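Local coordinates for protein peptidase M42 (Thaumarchaeota archaeon SCGC AB-539-E09, PDB 5DS0) that is an M42-family aminopeptidase that probably removes residues from the N-termini of peptides, using a two-metal site in a twelve-subunit TET assembly, at residues C[93-97]-C[130-136]; C[110-116]-C[135-140]; C[239-243]-C[253-257]. All blocks are in the same frame, centred on the assembly; numbering follows the deposited sequence.

Contact 1 (C[93-97]-C[130-136])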
loop_
_atom_site.group_PDB
_atom_site.type_symbol
_atom_site.label_atom_id
_atom_site.label_comp_id
_atom_site.label_asym_id
_atom_site.label_seq_id
_atom_site.Cartn_x
_atom_site.Cartn_y
_atom_site.Cartn_z
ATOM N N SER C 93 -14.536 -0.884 -21.078
ATOM C CA SER C 93 -13.299 -1.037 -21.841
ATOM C C SER C 93 -12.953 -2.519 -22.059
ATOM O O SER C 93 -12.415 -2.897 -23.104
ATOM C CB SER C 93 -12.147 -0.317 -21.164
ATOM O OG SER C 93 -11.726 -1.034 -20.013
ATOM N N GLN C 94 -13.326 -3.366 -21.111
ATOM C CA GLN C 94 -12.925 -4.773 -21.172
ATOM C C GLN C 94 -13.564 -5.623 -22.290
ATOM O O GLN C 94 -13.075 -6.719 -22.581
ATOM C CB GLN C 94 -13.143 -5.413 -19.820
ATOM C CG GLN C 94 -12.367 -4.688 -18.728
ATOM C CD GLN C 94 -11.965 -5.607 -17.580
ATOM O OE1 GLN C 94 -11.508 -6.733 -17.806
ATOM N NE2 GLN C 94 -12.139 -5.140 -16.352
ATOM N N VAL C 95 -14.612 -5.100 -22.928
ATOM C CA VAL C 95 -15.215 -5.755 -24.105
ATOM C C VAL C 95 -14.721 -5.227 -25.464
ATOM O O VAL C 95 -15.229 -5.647 -26.487
ATOM C CB VAL C 95 -16.758 -5.665 -24.109
ATOM C CG1 VAL C 95 -17.345 -6.299 -22.872
ATOM C CG2 VAL C 95 -17.240 -4.217 -24.239
ATOM N N LEU C 96 -13.737 -4.331 -25.470
ATOM C CA LEU C 96 -13.315 -3.663 -26.687
ATOM C C LEU C 96 -12.153 -4.318 -27.420
ATOM O O LEU C 96 -12.211 -4.476 -28.629
ATOM C CB LEU C 96 -12.943 -2.217 -26.382
ATOM C CG LEU C 96 -14.069 -1.287 -25.933
ATOM C CD1 LEU C 96 -13.500 0.082 -25.574
ATOM C CD2 LEU C 96 -15.132 -1.153 -27.015
ATOM N N LEU C 97 -11.075 -4.640 -26.722
ATOM C CA LEU C 97 -9.881 -5.182 -27.377
ATOM C C LEU C 97 -10.157 -6.385 -28.245
ATOM O O LEU C 97 -10.881 -7.315 -27.849
ATOM C CB LEU C 97 -8.821 -5.577 -26.360
ATOM C CG LEU C 97 -7.906 -4.451 -25.880
ATOM C CD1 LEU C 97 -6.809 -5.025 -24.994
ATOM C CD2 LEU C 97 -7.292 -3.687 -27.042
ATOM N N ILE C 130 -5.349 -3.114 -16.478
ATOM C CA ILE C 130 -6.396 -3.017 -17.499
ATOM C C ILE C 130 -5.970 -2.011 -18.538
ATOM O O ILE C 130 -5.383 -0.995 -18.191
ATOM C CB ILE C 130 -7.732 -2.616 -16.854
ATOM C CG1 ILE C 130 -9.019 -2.941 -17.622
ATOM C CG2 ILE C 130 -7.769 -1.143 -16.520
ATOM C CD1 ILE C 130 -10.208 -2.832 -16.663
ATOM N N VAL C 131 -6.224 -2.306 -19.803
ATOM C CA VAL C 131 -5.969 -1.339 -20.855
ATOM C C VAL C 131 -7.168 -0.392 -20.955
ATOM O O VAL C 131 -8.297 -0.834 -21.190
ATOM C CB VAL C 131 -5.729 -2.021 -22.208
ATOM C CG1 VAL C 131 -5.439 -0.986 -23.287
ATOM C CG2 VAL C 131 -4.580 -3.009 -22.107
ATOM N N GLU C 132 -6.920 0.898 -20.743
ATOM C CA GLU C 132 -7.975 1.892 -20.826
ATOM C C GLU C 132 -8.246 2.213 -22.296
ATOM O O GLU C 132 -7.360 2.107 -23.129
ATOM C CB GLU C 132 -7.587 3.183 -20.086
ATOM C CG GLU C 132 -7.314 3.080 -18.581
ATOM C CD GLU C 132 -8.525 2.667 -17.725
ATOM O OE1 GLU C 132 -9.661 2.598 -18.251
ATOM O OE2 GLU C 132 -8.333 2.412 -16.503
ATOM N N ALA C 133 -9.469 2.629 -22.595
ATOM C CA ALA C 133 -9.862 2.953 -23.953
ATOM C C ALA C 133 -9.062 4.119 -24.546
ATOM O O ALA C 133 -8.827 4.166 -25.744
ATOM C CB ALA C 133 -11.351 3.248 -23.999
ATOM N N ARG C 134 -8.673 5.069 -23.706
ATOM C CA ARG C 134 -7.799 6.178 -24.132
ATOM C C ARG C 134 -6.483 5.695 -24.768
ATOM O O ARG C 134 -5.935 6.379 -25.625
ATOM C CB ARG C 134 -7.509 7.141 -22.962
ATOM C CG ARG C 134 -6.948 6.463 -21.710
ATOM C CD ARG C 134 -6.681 7.408 -20.556
ATOM N NE ARG C 134 -5.683 8.391 -20.966
ATOM C CZ ARG C 134 -5.926 9.691 -21.152
ATOM N NH1 ARG C 134 -4.932 10.476 -21.546
ATOM N NH2 ARG C 134 -7.137 10.227 -20.929
ATOM N N ASP C 135 -5.999 4.518 -24.367
ATOM C CA ASP C 135 -4.751 3.941 -24.904
ATOM C C ASP C 135 -4.963 2.905 -25.998
ATOM O O ASP C 135 -4.028 2.177 -26.342
ATOM C CB ASP C 135 -3.938 3.271 -23.790
ATOM C CG ASP C 135 -3.641 4.211 -22.631
ATOM O OD1 ASP C 135 -3.372 5.410 -22.871
ATOM O OD2 ASP C 135 -3.687 3.740 -21.471
HETATM N N MSE C 136 -6.181 2.817 -26.531
HETATM C CA MSE C 136 -6.461 1.884 -27.619
HETATM C C MSE C 136 -6.474 2.637 -28.915
HETATM O O MSE C 136 -6.473 3.863 -28.926
HETATM C CB MSE C 136 -7.816 1.230 -27.419
HETATM C CG MSE C 136 -7.823 0.318 -26.208
HETATM SE SE MSE C 136 -9.604 -0.521 -26.013
HETATM C CE MSE C 136 -9.339 -1.189 -24.178
#
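Ser93 faces the backbone of the 130-136 loop. Its OG lies 3.6 Å from Val131 O, a contact and not a hydrogen bond. The carbonyl of Ser93 meets the methyl end of Met136, which is present as selenomethionine, with CE 3.7 Å from Ser93 O.

Gln94 comes next and crosses Ile130 at about a right angle. Ile130 CD1 packs against the Gln94 chain, 3.5 Å from Gln94 CG. The Ile130 CG1 branch is anti to its backbone N (chi1 -159°), which sends CD1 to Gln94. The amide itself serves a neighbouring subunit: NE2 donates to Lys129 O there, and OE1 accepts from Val131 N there. Gln94 of that subunit likewise accepts from Val131 N here.

Leu96 crosses Met136 at about a right angle, with Leu96 CB 3.8 Å from Met136 SE. Leu96 CD1 also reaches Ala133 CB at 4.1 Å. Leu97 completes the set, its CG 3.9 Å from Met136 CE and its CD1 4.2 Å from Val131 CG2. The extended Met136 chain carries SE to Leu96 and CE to Leu97. Ile114 of strand 108-115 also touches Leu96.

The two loops of the barrel domain are thus joined by dispersion forces, while the polar end of Gln94 is spent on the subunit interface.

Contact 2 (C[110-116]-C[135-140])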
loop_
_atom_site.group_PDB
_atom_site.type_symbol
_atom_site.label_atom_id
_atom_site.label_comp_id
_atom_site.label_asym_id
_atom_site.label_seq_id
_atom_site.Cartn_x
_atom_site.Cartn_y
_atom_site.Cartn_z
ATOM N N VAL C 110 -14.851 1.244 -44.183
ATOM C CA VAL C 110 -13.483 0.793 -43.977
ATOM C C VAL C 110 -13.402 -0.054 -42.712
ATOM O O VAL C 110 -13.757 0.401 -41.634
ATOM C CB VAL C 110 -12.540 1.989 -43.818
ATOM C CG1 VAL C 110 -11.123 1.520 -43.492
ATOM C CG2 VAL C 110 -12.560 2.844 -45.078
ATOM N N HIS C 111 -12.914 -1.280 -42.850
ATOM C CA HIS C 111 -12.871 -2.201 -41.728
ATOM C C HIS C 111 -11.607 -2.049 -40.932
ATOM O O HIS C 111 -10.567 -1.686 -41.465
ATOM C CB HIS C 111 -12.996 -3.631 -42.220
ATOM C CG HIS C 111 -14.302 -3.902 -42.868
ATOM N ND1 HIS C 111 -15.438 -4.188 -42.148
ATOM C CD2 HIS C 111 -14.675 -3.878 -44.165
ATOM C CE1 HIS C 111 -16.453 -4.359 -42.975
ATOM N NE2 HIS C 111 -16.015 -4.178 -44.205
ATOM N N GLY C 112 -11.715 -2.347 -39.645
ATOM C CA GLY C 112 -10.588 -2.285 -38.737
ATOM C C GLY C 112 -10.788 -3.100 -37.469
ATOM O O GLY C 112 -11.835 -3.733 -37.267
ATOM N N ILE C 113 -9.765 -3.079 -36.625
ATOM C CA ILE C 113 -9.723 -3.876 -35.426
ATOM C C ILE C 113 -9.285 -3.000 -34.279
ATOM O O ILE C 113 -8.315 -2.274 -34.404
ATOM C CB ILE C 113 -8.684 -4.983 -35.555
ATOM C CG1 ILE C 113 -8.996 -5.879 -36.745
ATOM C CG2 ILE C 113 -8.657 -5.834 -34.298
ATOM C CD1 ILE C 113 -7.828 -6.747 -37.157
ATOM N N ILE C 114 -9.975 -3.089 -33.146
ATOM C CA ILE C 114 -9.552 -2.353 -31.961
ATOM C C ILE C 114 -8.319 -3.038 -31.382
ATOM O O ILE C 114 -8.307 -4.260 -31.172
ATOM C CB ILE C 114 -10.658 -2.284 -30.912
ATOM C CG1 ILE C 114 -11.871 -1.548 -31.483
ATOM C CG2 ILE C 114 -10.162 -1.557 -29.681
ATOM C CD1 ILE C 114 -13.072 -1.499 -30.554
ATOM N N ALA C 115 -7.270 -2.261 -31.158
ATOM C CA ALA C 115 -5.985 -2.818 -30.740
ATOM C C ALA C 115 -5.304 -1.962 -29.704
ATOM O O ALA C 115 -5.684 -0.810 -29.479
ATOM C CB ALA C 115 -5.073 -2.975 -31.939
ATOM N N SER C 116 -4.308 -2.551 -29.056
ATOM C CA SER C 116 -3.454 -1.818 -28.129
ATOM C C SER C 116 -2.025 -2.268 -28.321
ATOM O O SER C 116 -1.745 -3.139 -29.141
ATOM C CB SER C 116 -3.875 -2.072 -26.687
ATOM O OG SER C 116 -3.541 -3.386 -26.285
ATOM N N ASP C 135 -5.999 4.518 -24.367
ATOM C CA ASP C 135 -4.751 3.941 -24.904
ATOM C C ASP C 135 -4.963 2.905 -25.998
ATOM O O ASP C 135 -4.028 2.177 -26.342
ATOM C CB ASP C 135 -3.938 3.271 -23.790
ATOM C CG ASP C 135 -3.641 4.211 -22.631
ATOM O OD1 ASP C 135 -3.372 5.410 -22.871
ATOM O OD2 ASP C 135 -3.687 3.740 -21.471
HETATM N N MSE C 136 -6.181 2.817 -26.531
HETATM C CA MSE C 136 -6.461 1.884 -27.619
HETATM C C MSE C 136 -6.474 2.637 -28.915
HETATM O O MSE C 136 -6.473 3.863 -28.926
HETATM C CB MSE C 136 -7.816 1.230 -27.419
HETATM C CG MSE C 136 -7.823 0.318 -26.208
HETATM SE SE MSE C 136 -9.604 -0.521 -26.013
HETATM C CE MSE C 136 -9.339 -1.189 -24.178
ATOM N N PHE C 137 -6.460 1.909 -30.024
ATOM C CA PHE C 137 -6.663 2.512 -31.333
ATOM C C PHE C 137 -7.215 1.482 -32.272
ATOM O O PHE C 137 -7.380 0.329 -31.912
ATOM C CB PHE C 137 -5.367 3.099 -31.894
ATOM C CG PHE C 137 -4.185 2.386 -31.444
ATOM C CD1 PHE C 137 -3.896 1.150 -31.983
ATOM C CD2 PHE C 137 -3.388 2.916 -30.430
ATOM C CE1 PHE C 137 -2.807 0.428 -31.539
ATOM C CE2 PHE C 137 -2.298 2.203 -29.960
ATOM C CZ PHE C 137 -2.004 0.951 -30.521
ATOM N N ILE C 138 -7.496 1.913 -33.489
ATOM C CA ILE C 138 -8.077 1.066 -34.485
ATOM C C ILE C 138 -7.056 0.864 -35.571
ATOM O O ILE C 138 -6.487 1.820 -36.105
ATOM C CB ILE C 138 -9.373 1.690 -35.020
ATOM C CG1 ILE C 138 -10.437 1.604 -33.929
ATOM C CG2 ILE C 138 -9.869 0.979 -36.261
ATOM C CD1 ILE C 138 -11.487 2.667 -34.044
ATOM N N ASP C 139 -6.853 -0.403 -35.897
ATOM C CA ASP C 139 -5.935 -0.822 -36.926
ATOM C C ASP C 139 -6.758 -1.126 -38.144
ATOM O O ASP C 139 -7.621 -1.998 -38.105
ATOM C CB ASP C 139 -5.201 -2.075 -36.467
ATOM C CG ASP C 139 -4.141 -2.527 -37.443
ATOM O OD1 ASP C 139 -4.063 -1.987 -38.570
ATOM O OD2 ASP C 139 -3.362 -3.431 -37.080
ATOM N N ILE C 140 -6.476 -0.424 -39.238
ATOM C CA ILE C 140 -7.204 -0.643 -40.492
ATOM C C ILE C 140 -6.309 -1.258 -41.571
ATOM O O ILE C 140 -6.669 -1.253 -42.749
ATOM C CB ILE C 140 -7.852 0.653 -41.016
ATOM C CG1 ILE C 140 -6.788 1.726 -41.255
ATOM C CG2 ILE C 140 -8.877 1.157 -40.024
ATOM C CD1 ILE C 140 -7.260 2.885 -42.103
#
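Phe137 lies with one ring face against the carbonyl of Ala115, whose O stands 3.6 Å above the ring plane, offset toward the rim. Phe137 CE1 is 4.1 Å from Ala115 CB, and CZ approaches Ser116 C obliquely at 3.9 Å. A second ring, Tyr82, meets Phe137 at a steep angle. An alanine in place of Phe137 is likely to leave the Ala115 carbonyl uncovered and Tyr82 without its ring partner.

Ile113, Ala115, Phe137 and Asp139 share one face of the antiparallel sheet. Ile114 and Ile138 share the other, where Ile114 CG2 also touches Met136 SE at 3.9 Å. Past the strand end, Ile140 CG2 packs obliquely on Val110 CG1, 4.1 Å away.

The backbones are held by two hydrogen-bonded pairs, Ile113 with Asp139 and Ala115 with Phe137. The Ala115 N to Phe137 O bond is 2.7 Å.

CG of Asp139 is anti to its backbone N (chi1 -176°). Its OD1 accepts from Gly141 N and forms a salt bridge with Arg322 NH1 of a neighbouring subunit. Its OD2 is hydrogen-bonded to His323 NE2 there. Backbone bonds thus join two strands of the closed barrel, while the Asp139 carboxylate ties them to that subunit.

Contact 3 (C[239-243]-C[253-257])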
loop_
_atom_site.group_PDB
_atom_site.type_symbol
_atom_site.label_atom_id
_atom_site.label_comp_id
_atom_site.label_asym_id
_atom_site.label_seq_id
_atom_site.Cartn_x
_atom_site.Cartn_y
_atom_site.Cartn_z
ATOM N N ASP C 239 -33.648 -4.282 -21.177
ATOM C CA ASP C 239 -33.345 -4.434 -19.767
ATOM C C ASP C 239 -32.106 -5.293 -19.705
ATOM O O ASP C 239 -31.941 -6.208 -20.527
ATOM C CB ASP C 239 -34.499 -5.149 -19.049
ATOM C CG ASP C 239 -34.863 -4.509 -17.713
ATOM O OD1 ASP C 239 -33.941 -4.091 -16.965
ATOM O OD2 ASP C 239 -36.084 -4.443 -17.409
ATOM N N ILE C 240 -31.215 -4.996 -18.770
ATOM C CA ILE C 240 -30.054 -5.830 -18.578
ATOM C C ILE C 240 -30.568 -7.116 -17.969
ATOM O O ILE C 240 -31.193 -7.096 -16.917
ATOM C CB ILE C 240 -29.017 -5.187 -17.651
ATOM C CG1 ILE C 240 -28.418 -3.910 -18.269
ATOM C CG2 ILE C 240 -27.904 -6.180 -17.364
ATOM C CD1 ILE C 240 -28.915 -2.614 -17.646
ATOM N N ALA C 241 -30.323 -8.235 -18.639
ATOM C CA ALA C 241 -30.849 -9.513 -18.193
ATOM C C ALA C 241 -29.850 -10.208 -17.295
ATOM O O ALA C 241 -28.712 -10.483 -17.715
ATOM C CB ALA C 241 -31.174 -10.390 -19.377
ATOM N N GLY C 242 -30.284 -10.502 -16.066
ATOM C CA GLY C 242 -29.454 -11.182 -15.065
ATOM C C GLY C 242 -29.592 -12.690 -15.093
ATOM O O GLY C 242 -30.121 -13.291 -14.163
ATOM N N ASP C 243 -29.122 -13.299 -16.181
ATOM C CA ASP C 243 -29.189 -14.763 -16.354
ATOM C C ASP C 243 -27.836 -15.391 -16.055
ATOM O O ASP C 243 -27.713 -16.615 -16.029
ATOM C CB ASP C 243 -29.621 -15.139 -17.790
ATOM C CG ASP C 243 -30.973 -14.586 -18.158
ATOM O OD1 ASP C 243 -31.462 -13.779 -17.379
ATOM O OD2 ASP C 243 -31.543 -14.908 -19.210
ATOM N N LEU C 253 -33.230 -8.094 -12.037
ATOM C CA LEU C 253 -34.380 -8.952 -11.829
ATOM C C LEU C 253 -34.807 -9.752 -13.060
ATOM O O LEU C 253 -35.339 -10.847 -12.895
ATOM C CB LEU C 253 -35.575 -8.128 -11.321
ATOM C CG LEU C 253 -35.455 -7.635 -9.872
ATOM C CD1 LEU C 253 -36.284 -6.373 -9.659
ATOM C CD2 LEU C 253 -35.812 -8.729 -8.870
ATOM N N THR C 254 -34.599 -9.221 -14.271
ATOM C CA THR C 254 -35.213 -9.813 -15.459
ATOM C C THR C 254 -34.421 -10.974 -16.020
ATOM O O THR C 254 -33.202 -11.015 -15.913
ATOM C CB THR C 254 -35.431 -8.794 -16.580
ATOM O OG1 THR C 254 -34.200 -8.147 -16.896
ATOM C CG2 THR C 254 -36.431 -7.756 -16.154
ATOM N N LYS C 255 -35.152 -11.920 -16.603
ATOM C CA LYS C 255 -34.581 -13.094 -17.234
ATOM C C LYS C 255 -35.052 -13.192 -18.670
ATOM O O LYS C 255 -36.218 -12.941 -18.973
ATOM C CB LYS C 255 -34.998 -14.349 -16.466
ATOM C CG LYS C 255 -34.550 -14.352 -15.013
ATOM C CD LYS C 255 -34.775 -15.688 -14.336
ATOM C CE LYS C 255 -34.050 -15.790 -13.002
ATOM N NZ LYS C 255 -32.566 -15.874 -13.124
HETATM N N MSE C 256 -34.149 -13.554 -19.561
HETATM C CA MSE C 256 -34.492 -13.672 -20.965
HETATM C C MSE C 256 -35.419 -14.842 -21.099
HETATM O O MSE C 256 -35.138 -15.937 -20.606
HETATM C CB MSE C 256 -33.231 -13.874 -21.785
HETATM C CG MSE C 256 -33.519 -13.905 -23.272
HETATM SE SE MSE C 256 -31.893 -14.400 -24.264
HETATM C CE MSE C 256 -31.755 -16.327 -23.887
ATOM N N GLY C 257 -36.551 -14.612 -21.752
ATOM C CA GLY C 257 -37.537 -15.666 -22.007
ATOM C C GLY C 257 -38.710 -15.722 -21.049
ATOM O O GLY C 257 -39.653 -16.454 -21.289
#
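Gly242 and Asp243, just past the end of strand 232-240, make the polar links to Thr254 and Met256 of the 253-257 loop. Gly242 N donates to Thr254 O at 3.0 Å, nearly in line with the carbonyl bond. Next, Met256 N donates to Asp243 OD2, also at 3.0 Å, and uses the syn lone pair of that oxygen. A weak, long contact runs from Met256 N to Asp243 OD1 at 3.5 Å. Asp243 is poorly ordered, and its exact pose should be read with caution. It crosses Met256, which is present as selenomethionine, at about a right angle.

Thr254 points toward the strand end and packs on Asp239. The methyl Thr254 CG2 lies 3.6 Å from Asp239 OD2. Thr254 OG1 sits between its own backbone N and carbonyl carbon (chi1 55°), which brings it 3.2 Å from Ile240 O. The angle is poor, so this is no hydrogen bond. Lys255 NZ stays 4.9 Å from Asp243 OD1, too far for an ion pair.

The next shell fixes the acids. Asp243 OD2 forms a salt bridge with Arg322 NH2. Asp239 OD2 is hydrogen-bonded to Thr318 and Ser293, on strands 314-322 and 291-295. Tyr82 of a neighbouring subunit packs on Asp243.

The strand that carries metal ligand Glu237 thus runs out into a tie with a returning loop. Asp243 OD2 serves both Arg322 and the Met256 N-H, and the arginine would probably favour the charged carboxylate.

In the fold
Contacts 1 and 2 form one patch of the barrel domain. Their centres are about 11 Å apart, and they share Asp135 and Met136. They also touch directly, with Leu97 CD2 3.7 Å from Ala115 C. Contact 3 lies apart, at the end of a strand of the large mixed sheet, its centre about 26 Å from that of contact 1 and about 32 Å from that of contact 2. It is nearer the metals: the Ile240 side chain is about 8 Å from a cobalt ion, against about 14 Å for Leu96. All three contacts touch the same neighbouring subunit. Arg322 pairs with Asp243 within the chain, and Arg322 of that neighbour pairs with Asp139 of contact 2.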